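Local coordinates for protein amidase, hydantoinase/carbamoylase family (Burkholderia ambifaria, PDB 5TP4) that probably hydrolyses N-carbamoyl-L-amino acids at a zinc-dependent active site, as a member of the M20 peptidase family, at residues B[26-31]-B[36-41]; B[41-46]-B[133-138]; B[85-90]-B[410-415]; B[248-253]-B[287-292]; B[252-257]-B[270-275]. One frame throughout, in Å; residues are numbered along the deposited sequence. Where two conformers were deposited one is given.

In the fold
Interactions 1, 2 and 3 belong to the metal-binding part of the subunit. Interactions 4 and 5 belong to a second part, away from the zinc sites, that meets the other subunit. Interactions 1 and 2 follow each other along the chain, share L41 and have centres about 12 Å apart. They lie between helices 17-28 and 45-60 and the loop after strand 129-133 that carries two zinc ligands. Interaction 3 encloses interactions 4 and 5 along the chain; their centres lie about 50 and 42 Å from its own. Interactions 4 and 5 share helix 246-262, with centres about 9 Å apart. This is consistent with separate metal-binding and dimerisation domains, as in M20 enzymes.

Interaction 1. Residues B[26-31]-B[36-41]; sequences DMARIG and GGVRRL. With EDO (1,2-ethanediol), chain C.
R40 turns one face of its guanidinium to SD of M27 and sends one nitrogen to the backbone carbonyl of I30. SD of M27 sits 3.9 Å above the guanidinium plane, over its centre, and the two side chains cross at about a right angle. The M27 chain is bent at chi2 (61°) and chi3 (75°), which folds the sulfur over this face. At the edge, NH1 of R40 donates to O of I30 at 3.1 Å. The bond is nearly straight (163°) and lies in both the carbonyl and the guanidinium planes. NH2 of R40 has its own partner, the carbonyl of L93, so two nitrogens of the group are held. This is the tight part of the contact. Nearby, N of R39 donates to O of G31 at 2.9 Å. V38 adds CG2, 4.1 Å from CB of A28. The looser side is polar. A water donates to O of A28 and to O of G37, at 2.8 Å each. An ethanediol molecule, probably from the crystallisation liquor, takes a weak bond from N of G31, and the side chain of R39 leads away. The R40 side chain lies about 7 Å from that of H92, a zinc ligand. The chain turns back after helix 17-28 and packs against two helices: M27 on L53 and F54 of helix 45-60, both M27 and R40 on V105 of helix 105-121.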
# COMPACT_ATOMS: atom_id res chain seq x y z
N ASP B 26 30.45 -19.29 20.43
CA ASP B 26 30.59 -18.59 21.70
C ASP B 26 30.14 -17.14 21.60
O ASP B 26 29.46 -16.65 22.51
CB ASP B 26 32.05 -18.66 22.19
CG ASP B 26 32.44 -20.04 22.72
OD1 ASP B 26 31.55 -20.82 23.14
OD2 ASP B 26 33.65 -20.34 22.75
N MET B 27 30.49 -16.46 20.51
CA MET B 27 30.10 -15.05 20.38
C MET B 27 28.59 -14.94 20.19
O MET B 27 27.96 -14.03 20.73
CB MET B 27 30.86 -14.38 19.23
CG MET B 27 30.57 -12.89 19.07
SD MET B 27 31.03 -11.88 20.51
CE MET B 27 32.83 -11.84 20.34
N ALA B 28 27.99 -15.90 19.48
CA ALA B 28 26.55 -15.85 19.29
C ALA B 28 25.77 -16.03 20.59
O ALA B 28 24.57 -15.72 20.62
CB ALA B 28 26.13 -16.90 18.27
N ARG B 29 26.40 -16.52 21.67
CA ARG B 29 25.71 -16.56 22.96
C ARG B 29 25.44 -15.17 23.51
O ARG B 29 24.52 -15.00 24.31
CB ARG B 29 26.52 -17.31 24.01
CG ARG B 29 26.98 -18.71 23.67
CD ARG B 29 25.86 -19.63 23.41
NE ARG B 29 26.38 -21.00 23.44
CZ ARG B 29 25.60 -22.07 23.36
NH1 ARG B 29 24.28 -21.93 23.25
NH2 ARG B 29 26.15 -23.29 23.41
N ILE B 30 26.28 -14.21 23.14
CA ILE B 30 26.28 -12.88 23.77
C ILE B 30 25.17 -12.09 23.09
O ILE B 30 25.30 -11.72 21.93
CB ILE B 30 27.64 -12.18 23.62
CG1 ILE B 30 28.77 -13.10 24.10
CG2 ILE B 30 27.67 -10.83 24.40
CD1 ILE B 30 28.62 -13.53 25.53
N GLY B 31 24.08 -11.86 23.79
CA GLY B 31 22.93 -11.25 23.16
C GLY B 31 21.98 -12.21 22.48
O GLY B 31 21.07 -11.75 21.79
N GLY B 36 16.74 -17.48 18.39
CA GLY B 36 17.99 -18.09 17.99
C GLY B 36 18.92 -17.16 17.25
O GLY B 36 19.90 -17.63 16.67
N GLY B 37 18.62 -15.86 17.24
CA GLY B 37 19.47 -14.85 16.65
C GLY B 37 20.28 -14.13 17.70
O GLY B 37 20.52 -14.63 18.80
N VAL B 38 20.71 -12.92 17.36
CA VAL B 38 21.64 -12.17 18.19
C VAL B 38 21.18 -10.73 18.22
O VAL B 38 20.90 -10.14 17.17
CB VAL B 38 23.08 -12.28 17.65
CG1 VAL B 38 24.05 -11.37 18.44
CG2 VAL B 38 23.57 -13.73 17.67
N ARG B 39 21.11 -10.15 19.41
CA ARG B 39 20.84 -8.73 19.58
C ARG B 39 21.99 -8.12 20.37
O ARG B 39 22.05 -8.25 21.59
CB ARG B 39 19.52 -8.52 20.31
CG ARG B 39 19.09 -7.07 20.40
CD ARG B 39 17.86 -6.97 21.28
NE ARG B 39 17.37 -5.60 21.41
CZ ARG B 39 16.30 -5.12 20.77
NH1 ARG B 39 15.59 -5.91 19.96
NH2 ARG B 39 15.94 -3.86 20.94
N ARG B 40 22.90 -7.44 19.65
CA ARG B 40 23.94 -6.60 20.26
C ARG B 40 23.85 -5.25 19.54
O ARG B 40 24.70 -4.91 18.71
CB ARG B 40 25.33 -7.24 20.16
CG ARG B 40 25.48 -8.55 20.94
CD ARG B 40 26.98 -8.99 21.02
NE ARG B 40 27.63 -9.14 19.71
CZ ARG B 40 27.70 -10.28 19.02
NH1 ARG B 40 27.15 -11.40 19.50
NH2 ARG B 40 28.30 -10.31 17.84
N LEU B 41 22.84 -4.47 19.89
CA LEU B 41 22.73 -3.12 19.33
C LEU B 41 23.91 -2.27 19.76
O LEU B 41 24.37 -2.32 20.91
CB LEU B 41 21.40 -2.48 19.78
CG LEU B 41 20.20 -3.00 18.99
CD1 LEU B 41 18.89 -2.68 19.69
CD2 LEU B 41 20.22 -2.41 17.61
C1 EDO C . 24.55 -11.71 27.35
O1 EDO C . 23.78 -10.93 28.28
C2 EDO C . 23.77 -12.97 26.98
O2 EDO C . 22.51 -12.55 26.46
O HOH W 1 22.36 -16.76 19.23

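Interaction 2. Residues B[41-46]-B[133-138]; sequences LALTDD and SWTNEE. With EDO (1,2-ethanediol), chain C.
In N136, chi1 (-163°, CG anti to the backbone nitrogen) and chi2 (78°) together bring OD1 to CB of A42. The contact joins a type II beta turn, L41 to T44, to the loop after strand 129-133 that carries E137 and E138, seen as zinc ligands in this protein. CB of A42 points at the loop and meets OD1 of N136 at 3.2 Å. It also lies 3.8 Å from CB of N136. No hydrogen bond crosses between the segments, so the meeting is by van der Waals contact alone. ND2 of N136 is hydrogen-bonded elsewhere, to O of F142. Next to this pair, L43 reaches across with CD1, 4.3 Å from CG2 of T135. The hydroxyl of T135 turns to the carbonyl of V70 and also meets R51. L43 is further covered by L172, A175 and L176 of helix 172-179. The turn leads straight into helix 45-60, with T44 at its N-cap. The carbonyl of L41 takes two donors from that residue: N of T44 at 3.0 Å, and OG1 of T44 at 2.6 Å, in the carbonyl plane and on a lone pair.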
# COMPACT_ATOMS: atom_id res chain seq x y z
N LEU B 41 22.84 -4.47 19.89
CA LEU B 41 22.73 -3.12 19.33
C LEU B 41 23.91 -2.27 19.76
O LEU B 41 24.37 -2.32 20.91
CB LEU B 41 21.40 -2.48 19.78
CG LEU B 41 20.20 -3.00 18.99
CD1 LEU B 41 18.89 -2.68 19.69
CD2 LEU B 41 20.22 -2.41 17.61
N ALA B 42 24.43 -1.47 18.82
CA ALA B 42 25.66 -0.72 19.04
C ALA B 42 25.66 0.02 20.37
O ALA B 42 24.73 0.76 20.71
CB ALA B 42 25.85 0.26 17.87
N LEU B 43 26.73 -0.19 21.14
CA LEU B 43 27.04 0.50 22.39
C LEU B 43 26.07 0.22 23.53
O LEU B 43 26.12 0.91 24.55
CB LEU B 43 27.16 2.02 22.17
CG LEU B 43 28.12 2.32 21.00
CD1 LEU B 43 28.30 3.85 20.81
CD2 LEU B 43 29.50 1.67 21.18
N THR B 44 25.21 -0.79 23.40
CA THR B 44 24.48 -1.29 24.55
C THR B 44 25.38 -2.21 25.36
O THR B 44 26.48 -2.54 24.94
CB THR B 44 23.23 -2.05 24.11
OG1 THR B 44 23.60 -3.16 23.29
CG2 THR B 44 22.27 -1.12 23.35
N ASP B 45 24.88 -2.59 26.55
CA ASP B 45 25.62 -3.53 27.40
C ASP B 45 26.01 -4.80 26.65
O ASP B 45 27.15 -5.27 26.77
CB ASP B 45 24.79 -3.89 28.64
CG ASP B 45 24.75 -2.78 29.67
OD1 ASP B 45 25.57 -1.84 29.61
OD2 ASP B 45 23.90 -2.86 30.58
N ASP B 46 25.09 -5.38 25.85
CA ASP B 46 25.46 -6.60 25.12
C ASP B 46 26.47 -6.35 24.02
O ASP B 46 27.32 -7.21 23.77
CB ASP B 46 24.21 -7.29 24.57
CG ASP B 46 23.50 -8.11 25.63
OD1 ASP B 46 24.21 -8.62 26.55
OD2 ASP B 46 22.26 -8.25 25.57
N SER B 133 36.70 -4.05 14.54
CA SER B 133 35.25 -4.08 14.57
C SER B 133 34.79 -2.62 14.60
O SER B 133 35.06 -1.91 15.57
CB SER B 133 34.75 -4.87 15.78
OG SER B 133 33.35 -4.73 15.94
N TRP B 134 34.10 -2.18 13.55
CA TRP B 134 33.72 -0.77 13.43
C TRP B 134 32.46 -0.48 14.23
O TRP B 134 31.52 -1.29 14.25
CB TRP B 134 33.46 -0.40 11.97
CG TRP B 134 34.59 -0.70 11.02
CD1 TRP B 134 34.71 -1.77 10.15
CD2 TRP B 134 35.76 0.10 10.83
NE1 TRP B 134 35.90 -1.66 9.44
CE2 TRP B 134 36.56 -0.54 9.86
CE3 TRP B 134 36.23 1.28 11.43
CZ2 TRP B 134 37.79 -0.01 9.43
CZ3 TRP B 134 37.45 1.80 11.02
CH2 TRP B 134 38.22 1.15 10.03
N THR B 135 32.43 0.69 14.88
CA THR B 135 31.25 1.09 15.65
C THR B 135 30.02 1.27 14.77
O THR B 135 30.09 1.89 13.70
CB THR B 135 31.55 2.40 16.38
OG1 THR B 135 32.60 2.19 17.32
CG2 THR B 135 30.30 2.92 17.10
N ASN B 136 28.87 0.78 15.26
CA ASN B 136 27.55 1.09 14.69
C ASN B 136 27.53 0.92 13.17
O ASN B 136 27.07 1.80 12.43
CB ASN B 136 27.12 2.51 15.06
CG ASN B 136 25.62 2.75 14.85
OD1 ASN B 136 24.81 2.33 15.67
ND2 ASN B 136 25.27 3.48 13.79
N GLU B 137 27.99 -0.24 12.70
CA GLU B 137 27.85 -0.52 11.27
C GLU B 137 26.39 -0.60 10.86
O GLU B 137 26.03 -0.21 9.74
CB GLU B 137 28.59 -1.82 10.91
CG GLU B 137 28.52 -2.21 9.41
CD GLU B 137 27.22 -2.89 9.01
OE1 GLU B 137 26.44 -3.29 9.90
OE2 GLU B 137 26.96 -3.03 7.80
N GLU B 138 25.52 -1.10 11.74
CA GLU B 138 24.17 -1.46 11.32
C GLU B 138 23.24 -0.27 11.10
O GLU B 138 22.22 -0.43 10.42
CB GLU B 138 23.55 -2.41 12.34
CG GLU B 138 24.18 -3.79 12.30
CD GLU B 138 23.77 -4.63 11.08
OE1 GLU B 138 22.99 -4.15 10.22
OE2 GLU B 138 24.21 -5.80 11.00
C1 EDO C . 24.55 -11.71 27.35
O1 EDO C . 23.78 -10.93 28.28
C2 EDO C . 23.77 -12.97 26.98
O2 EDO C . 22.51 -12.55 26.46

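Interaction 3. Residues B[85-90]-B[410-415]; sequences APVLIG and NAVLAR
Strand 87-91 of the metal-binding part is covered here by helix 398-416, near the C-terminal end of the chain. V87 meets V412 and R415, and I89 meets V412. V412 points at the strand and spreads its two methyls over both residues. Its CG1 lies 4.0 Å from CG1 of V87, and the two valines lie alongside, pointing opposite ways. Its CG2 touches CD1 of I89 at 3.8 Å. I89 is extended at chi2 (176°), and this carries CD1 across to the helix. The pairing is a helix laid on a parallel part of an alpha/beta sheet: strand 87-91 runs parallel to both 129-133 and 193-199. The strand and helix segments run nearly antiparallel, at 161°, with their axes 9.5 Å apart. One turn further along the helix, R415 contributes its aliphatic part. CG of R415 is 3.8 Å from CG2 of V87. Its guanidinium goes on to a salt bridge with D192. V412 also touches L129 and F195 of the two flanking strands, while the R415 side chain packs on C342 and L345 of helix 340-353.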
# COMPACT_ATOMS: atom_id res chain seq x y z
N ALA B 85 52.54 0.75 7.23
CA ALA B 85 51.12 0.80 7.53
C ALA B 85 50.54 -0.62 7.57
O ALA B 85 51.03 -1.51 6.86
CB ALA B 85 50.38 1.63 6.49
N PRO B 86 49.51 -0.84 8.37
CA PRO B 86 48.96 -2.20 8.53
C PRO B 86 48.06 -2.62 7.38
O PRO B 86 47.46 -1.81 6.68
CB PRO B 86 48.17 -2.09 9.85
CG PRO B 86 47.70 -0.66 9.88
CD PRO B 86 48.84 0.13 9.26
N VAL B 87 47.97 -3.93 7.23
CA VAL B 87 46.90 -4.57 6.49
C VAL B 87 45.79 -4.82 7.51
O VAL B 87 46.03 -5.44 8.55
CB VAL B 87 47.37 -5.88 5.84
CG1 VAL B 87 46.15 -6.62 5.24
CG2 VAL B 87 48.45 -5.57 4.83
N LEU B 88 44.60 -4.32 7.21
CA LEU B 88 43.50 -4.28 8.18
C LEU B 88 42.46 -5.28 7.73
O LEU B 88 42.06 -5.28 6.56
CB LEU B 88 42.94 -2.86 8.25
CG LEU B 88 41.89 -2.36 9.23
CD1 LEU B 88 42.29 -2.58 10.70
CD2 LEU B 88 41.70 -0.88 8.94
N ILE B 89 42.03 -6.14 8.65
CA ILE B 89 40.93 -7.09 8.44
C ILE B 89 39.79 -6.60 9.30
O ILE B 89 39.95 -6.50 10.52
CB ILE B 89 41.33 -8.51 8.87
CG1 ILE B 89 42.51 -9.03 8.05
CG2 ILE B 89 40.11 -9.46 8.81
CD1 ILE B 89 42.98 -10.41 8.53
N GLY B 90 38.62 -6.34 8.71
CA GLY B 90 37.55 -5.77 9.51
C GLY B 90 36.19 -6.34 9.18
O GLY B 90 35.99 -7.01 8.16
N ASN B 410 45.18 -16.17 3.11
CA ASN B 410 46.26 -16.20 2.15
C ASN B 410 46.30 -14.93 1.31
O ASN B 410 47.38 -14.53 0.87
CB ASN B 410 46.17 -17.45 1.28
CG ASN B 410 46.75 -18.66 1.98
OD1 ASN B 410 47.94 -18.91 1.89
ND2 ASN B 410 45.90 -19.38 2.76
N ALA B 411 45.16 -14.29 1.10
CA ALA B 411 45.21 -12.97 0.47
C ALA B 411 45.88 -11.94 1.38
O ALA B 411 46.71 -11.14 0.92
CB ALA B 411 43.81 -12.49 0.09
N VAL B 412 45.55 -11.97 2.69
CA VAL B 412 46.18 -11.04 3.62
C VAL B 412 47.68 -11.28 3.71
O VAL B 412 48.47 -10.33 3.72
CB VAL B 412 45.50 -11.12 5.00
CG1 VAL B 412 46.39 -10.48 6.13
CG2 VAL B 412 44.08 -10.49 4.94
N LEU B 413 48.11 -12.56 3.77
CA LEU B 413 49.54 -12.85 3.83
C LEU B 413 50.27 -12.41 2.57
O LEU B 413 51.40 -11.92 2.64
CB LEU B 413 49.78 -14.35 4.05
CG LEU B 413 49.55 -14.83 5.47
CD1 LEU B 413 50.07 -16.24 5.63
CD2 LEU B 413 50.21 -13.91 6.49
N ALA B 414 49.65 -12.61 1.41
CA ALA B 414 50.28 -12.12 0.19
C ALA B 414 50.47 -10.61 0.25
O ALA B 414 51.53 -10.10 -0.10
CB ALA B 414 49.45 -12.52 -1.04
N ARG B 415 49.46 -9.90 0.78
CA ARG B 415 49.55 -8.45 0.83
C ARG B 415 50.56 -7.99 1.87
O ARG B 415 51.38 -7.09 1.61
CB ARG B 415 48.16 -7.87 1.14
CG ARG B 415 48.12 -6.35 1.10
CD ARG B 415 48.33 -5.81 -0.33
NE ARG B 415 48.13 -4.36 -0.36
CZ ARG B 415 47.92 -3.62 -1.44
NH1 ARG B 415 47.89 -4.17 -2.65
NH2 ARG B 415 47.72 -2.32 -1.28

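Interaction 4. Residues B[248-253]-B[287-292]; sequences FASAQM and GDVTFT
S250 overlaps V289 and F291 with both its side-chain atoms, and OG comes nearest, to V289. OG of S250 lies 3.3 Å from CG1 of V289 and 3.5 Å from CB of V289. The torsion chi1 of -68° places OG beside the backbone nitrogen of the serine. From there it also reaches back to the carbonyl of A246, one turn earlier in the helix, and is hydrogen-bonded to it. The polar atom is thus satisfied within its own helix, although it is buried against apolar neighbours. V289 sets CG1 anti to its backbone nitrogen, and this methyl comes closest to the serine. F291 comes in from two residues further along the strand. CE1 of F291 is 3.9 Å from OG of S250 and 4.0 Å from CB of S250. OG of S250 and CB of M253 both stand oblique to the ring. M253 completes the contact more loosely, with CB 4.5 Å from CZ of F291, while the rest of its chain leads away from the strand. No hydrogen bond joins the two segments. Their axes approach to 9.3 Å and run at 25°, so helix and strand point much the same way. Helix 246-262 lies over the sheet. S250 and M253 also touch V228 of strand 212-229, and V289 packs on I277 of strand 269-277. M253 meets C314 of helix 300-321. On another side of the helix, A251 packs on A254 of the second subunit.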
# COMPACT_ATOMS: atom_id res chain seq x y z
N PHE B 248 -4.43 1.23 -12.34
CA PHE B 248 -4.10 0.49 -13.56
C PHE B 248 -2.92 1.14 -14.26
O PHE B 248 -2.09 0.44 -14.85
CB PHE B 248 -5.28 0.43 -14.55
CG PHE B 248 -6.32 -0.63 -14.25
CD1 PHE B 248 -5.99 -1.81 -13.59
CD2 PHE B 248 -7.64 -0.45 -14.66
CE1 PHE B 248 -6.98 -2.79 -13.34
CE2 PHE B 248 -8.63 -1.41 -14.40
CZ PHE B 248 -8.28 -2.57 -13.74
N ALA B 249 -2.82 2.48 -14.19
CA ALA B 249 -1.67 3.17 -14.77
C ALA B 249 -0.39 2.78 -14.06
O ALA B 249 0.64 2.49 -14.70
CB ALA B 249 -1.88 4.69 -14.71
N SER B 250 -0.42 2.75 -12.73
CA SER B 250 0.76 2.38 -11.95
C SER B 250 1.18 0.96 -12.25
O SER B 250 2.37 0.63 -12.20
CB SER B 250 0.49 2.53 -10.46
OG SER B 250 0.33 3.90 -10.10
N ALA B 251 0.20 0.07 -12.44
CA ALA B 251 0.52 -1.30 -12.76
C ALA B 251 1.22 -1.40 -14.10
O ALA B 251 2.20 -2.14 -14.23
CB ALA B 251 -0.77 -2.15 -12.74
N GLN B 252 0.76 -0.65 -15.10
CA GLN B 252 1.46 -0.70 -16.39
C GLN B 252 2.86 -0.13 -16.26
O GLN B 252 3.80 -0.63 -16.89
CB GLN B 252 0.69 0.04 -17.48
CG GLN B 252 1.38 -0.18 -18.81
CD GLN B 252 0.64 0.41 -19.95
OE1 GLN B 252 -0.35 1.10 -19.77
NE2 GLN B 252 1.13 0.15 -21.16
N MET B 253 3.02 0.92 -15.46
CA MET B 253 4.36 1.46 -15.28
C MET B 253 5.28 0.43 -14.64
O MET B 253 6.47 0.37 -14.96
CB MET B 253 4.32 2.73 -14.45
CG MET B 253 3.59 3.87 -15.11
SD MET B 253 3.41 5.27 -13.96
CE MET B 253 2.21 6.28 -14.84
N GLY B 287 -7.39 7.52 -7.40
CA GLY B 287 -6.99 8.80 -7.95
C GLY B 287 -5.59 9.22 -7.53
O GLY B 287 -5.08 10.23 -8.02
N ASP B 288 -4.97 8.49 -6.60
CA ASP B 288 -3.71 8.93 -5.99
C ASP B 288 -2.96 7.68 -5.57
O ASP B 288 -3.35 7.02 -4.60
CB ASP B 288 -3.99 9.86 -4.79
CG ASP B 288 -2.74 10.49 -4.21
OD1 ASP B 288 -1.63 10.31 -4.76
OD2 ASP B 288 -2.87 11.18 -3.16
N VAL B 289 -1.91 7.33 -6.30
CA VAL B 289 -1.14 6.12 -6.05
C VAL B 289 0.32 6.52 -5.90
O VAL B 289 0.83 7.30 -6.71
CB VAL B 289 -1.27 5.09 -7.19
CG1 VAL B 289 -0.41 3.86 -6.87
CG2 VAL B 289 -2.75 4.69 -7.40
N THR B 290 0.97 6.01 -4.87
CA THR B 290 2.40 6.24 -4.69
C THR B 290 3.12 4.90 -4.67
O THR B 290 2.59 3.91 -4.16
CB THR B 290 2.72 7.01 -3.40
OG1 THR B 290 2.19 6.31 -2.26
CG2 THR B 290 2.17 8.46 -3.46
N PHE B 291 4.32 4.85 -5.24
CA PHE B 291 5.15 3.69 -5.02
C PHE B 291 6.60 4.13 -5.06
O PHE B 291 6.92 5.22 -5.55
CB PHE B 291 4.86 2.59 -6.04
CG PHE B 291 5.04 2.99 -7.47
CD1 PHE B 291 3.99 3.58 -8.17
CD2 PHE B 291 6.22 2.71 -8.14
CE1 PHE B 291 4.14 3.90 -9.53
CE2 PHE B 291 6.38 3.04 -9.49
CZ PHE B 291 5.34 3.62 -10.19
N THR B 292 7.49 3.30 -4.51
CA THR B 292 8.92 3.59 -4.51
C THR B 292 9.61 2.69 -5.52
O THR B 292 9.14 1.59 -5.84
CB THR B 292 9.57 3.41 -3.13
OG1 THR B 292 9.45 2.04 -2.71
CG2 THR B 292 8.91 4.32 -2.11

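Interaction 5. Residues B[252-257]-B[270-275]; sequences QMALEL and ATIGQA
L257 reaches from helix 246-262 to A270 and I272. Its CB points toward the opposite segment, and chi1 (174°) sets CG anti to the backbone nitrogen. CG then lies 3.9 Å from CB of A270. At the tip the two methyls divide the work. CD1 of L257 meets CB of A270 at 3.8 Å. CD2 sits 3.9 Å from the same CB and also 3.9 Å from CG1 of I272, so it touches both residues. The methyl of A270 is therefore met by three carbons of one leucine. I272 comes the other way: its side chain lies beside that of L257 and runs against it. I272 is extended at chi2 (174°), which carries CD1 further onto the helix. There it touches CB of A254 at 3.8 Å, one turn before L257, and comes within 4.0 Å of CD2 of L257. A254 and L257 thus receive I272 from two successive turns. No polar atom takes part in the contact and no hydrogen bond crosses it. T271 alternates with its neighbours and points away from the helix; its hydroxyl is hydrogen-bonded to R243 of the second subunit. Strand 288-297 continues the apolar layer: L257 also packs on V293, A270 on L295 and I272 on F291. I272 further touches Y247 of the second subunit, and L255 meets L255 of that chain. The arrangement is a helix packed on an antiparallel sheet, as in the dimerisation domain of M20 family enzymes.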
# COMPACT_ATOMS: atom_id res chain seq x y z
N GLN B 252 0.76 -0.65 -15.10
CA GLN B 252 1.46 -0.70 -16.39
C GLN B 252 2.86 -0.13 -16.26
O GLN B 252 3.80 -0.63 -16.89
CB GLN B 252 0.69 0.04 -17.48
CG GLN B 252 1.38 -0.18 -18.81
CD GLN B 252 0.64 0.41 -19.95
OE1 GLN B 252 -0.35 1.10 -19.77
NE2 GLN B 252 1.13 0.15 -21.16
N MET B 253 3.02 0.92 -15.46
CA MET B 253 4.36 1.46 -15.28
C MET B 253 5.28 0.43 -14.64
O MET B 253 6.47 0.37 -14.96
CB MET B 253 4.32 2.73 -14.45
CG MET B 253 3.59 3.87 -15.11
SD MET B 253 3.41 5.27 -13.96
CE MET B 253 2.21 6.28 -14.84
N ALA B 254 4.76 -0.35 -13.69
CA ALA B 254 5.58 -1.39 -13.08
C ALA B 254 6.08 -2.37 -14.13
O ALA B 254 7.23 -2.81 -14.08
CB ALA B 254 4.79 -2.13 -11.99
N LEU B 255 5.21 -2.74 -15.07
CA LEU B 255 5.64 -3.71 -16.08
C LEU B 255 6.58 -3.07 -17.09
O LEU B 255 7.46 -3.75 -17.65
CB LEU B 255 4.39 -4.33 -16.73
CG LEU B 255 3.51 -5.17 -15.76
CD1 LEU B 255 2.50 -6.05 -16.52
CD2 LEU B 255 4.35 -6.06 -14.82
N GLU B 256 6.46 -1.75 -17.32
CA GLU B 256 7.47 -1.04 -18.10
C GLU B 256 8.81 -1.10 -17.39
O GLU B 256 9.85 -1.28 -18.03
CB GLU B 256 7.08 0.42 -18.32
CG GLU B 256 5.85 0.64 -19.16
CD GLU B 256 6.05 0.32 -20.63
OE1 GLU B 256 7.20 0.43 -21.14
OE2 GLU B 256 5.04 -0.02 -21.29
N LEU B 257 8.80 -0.92 -16.08
CA LEU B 257 10.04 -1.00 -15.33
C LEU B 257 10.66 -2.39 -15.46
O LEU B 257 11.88 -2.52 -15.67
CB LEU B 257 9.78 -0.66 -13.86
CG LEU B 257 10.98 -0.85 -12.93
CD1 LEU B 257 12.14 0.02 -13.46
CD2 LEU B 257 10.62 -0.49 -11.47
N ALA B 270 15.79 -3.76 -10.36
CA ALA B 270 14.84 -2.78 -9.88
C ALA B 270 13.78 -3.45 -9.03
O ALA B 270 13.37 -4.58 -9.30
CB ALA B 270 14.15 -2.02 -11.02
N THR B 271 13.33 -2.71 -8.03
CA THR B 271 12.45 -3.24 -7.00
C THR B 271 11.46 -2.16 -6.62
O THR B 271 11.87 -1.06 -6.25
CB THR B 271 13.25 -3.64 -5.75
OG1 THR B 271 14.40 -4.43 -6.12
CG2 THR B 271 12.36 -4.41 -4.78
N ILE B 272 10.17 -2.48 -6.65
CA ILE B 272 9.15 -1.61 -6.10
C ILE B 272 8.79 -2.21 -4.74
O ILE B 272 8.06 -3.21 -4.65
CB ILE B 272 7.93 -1.48 -7.02
CG1 ILE B 272 8.37 -0.78 -8.33
CG2 ILE B 272 6.82 -0.71 -6.30
CD1 ILE B 272 7.24 -0.74 -9.38
N GLY B 273 9.37 -1.63 -3.70
CA GLY B 273 9.23 -2.17 -2.36
C GLY B 273 8.12 -1.58 -1.52
O GLY B 273 7.67 -2.22 -0.56
N GLN B 274 7.66 -0.38 -1.83
CA GLN B 274 6.53 0.21 -1.13
C GLN B 274 5.54 0.71 -2.17
O GLN B 274 5.95 1.21 -3.22
CB GLN B 274 6.93 1.39 -0.22
CG GLN B 274 8.00 1.04 0.79
CD GLN B 274 8.39 2.21 1.67
OE1 GLN B 274 8.02 3.36 1.42
NE2 GLN B 274 9.13 1.91 2.72
N ALA B 275 4.25 0.53 -1.89
CA ALA B 275 3.25 0.99 -2.83
C ALA B 275 1.90 1.01 -2.15
O ALA B 275 1.60 0.14 -1.30
CB ALA B 275 3.20 0.11 -4.09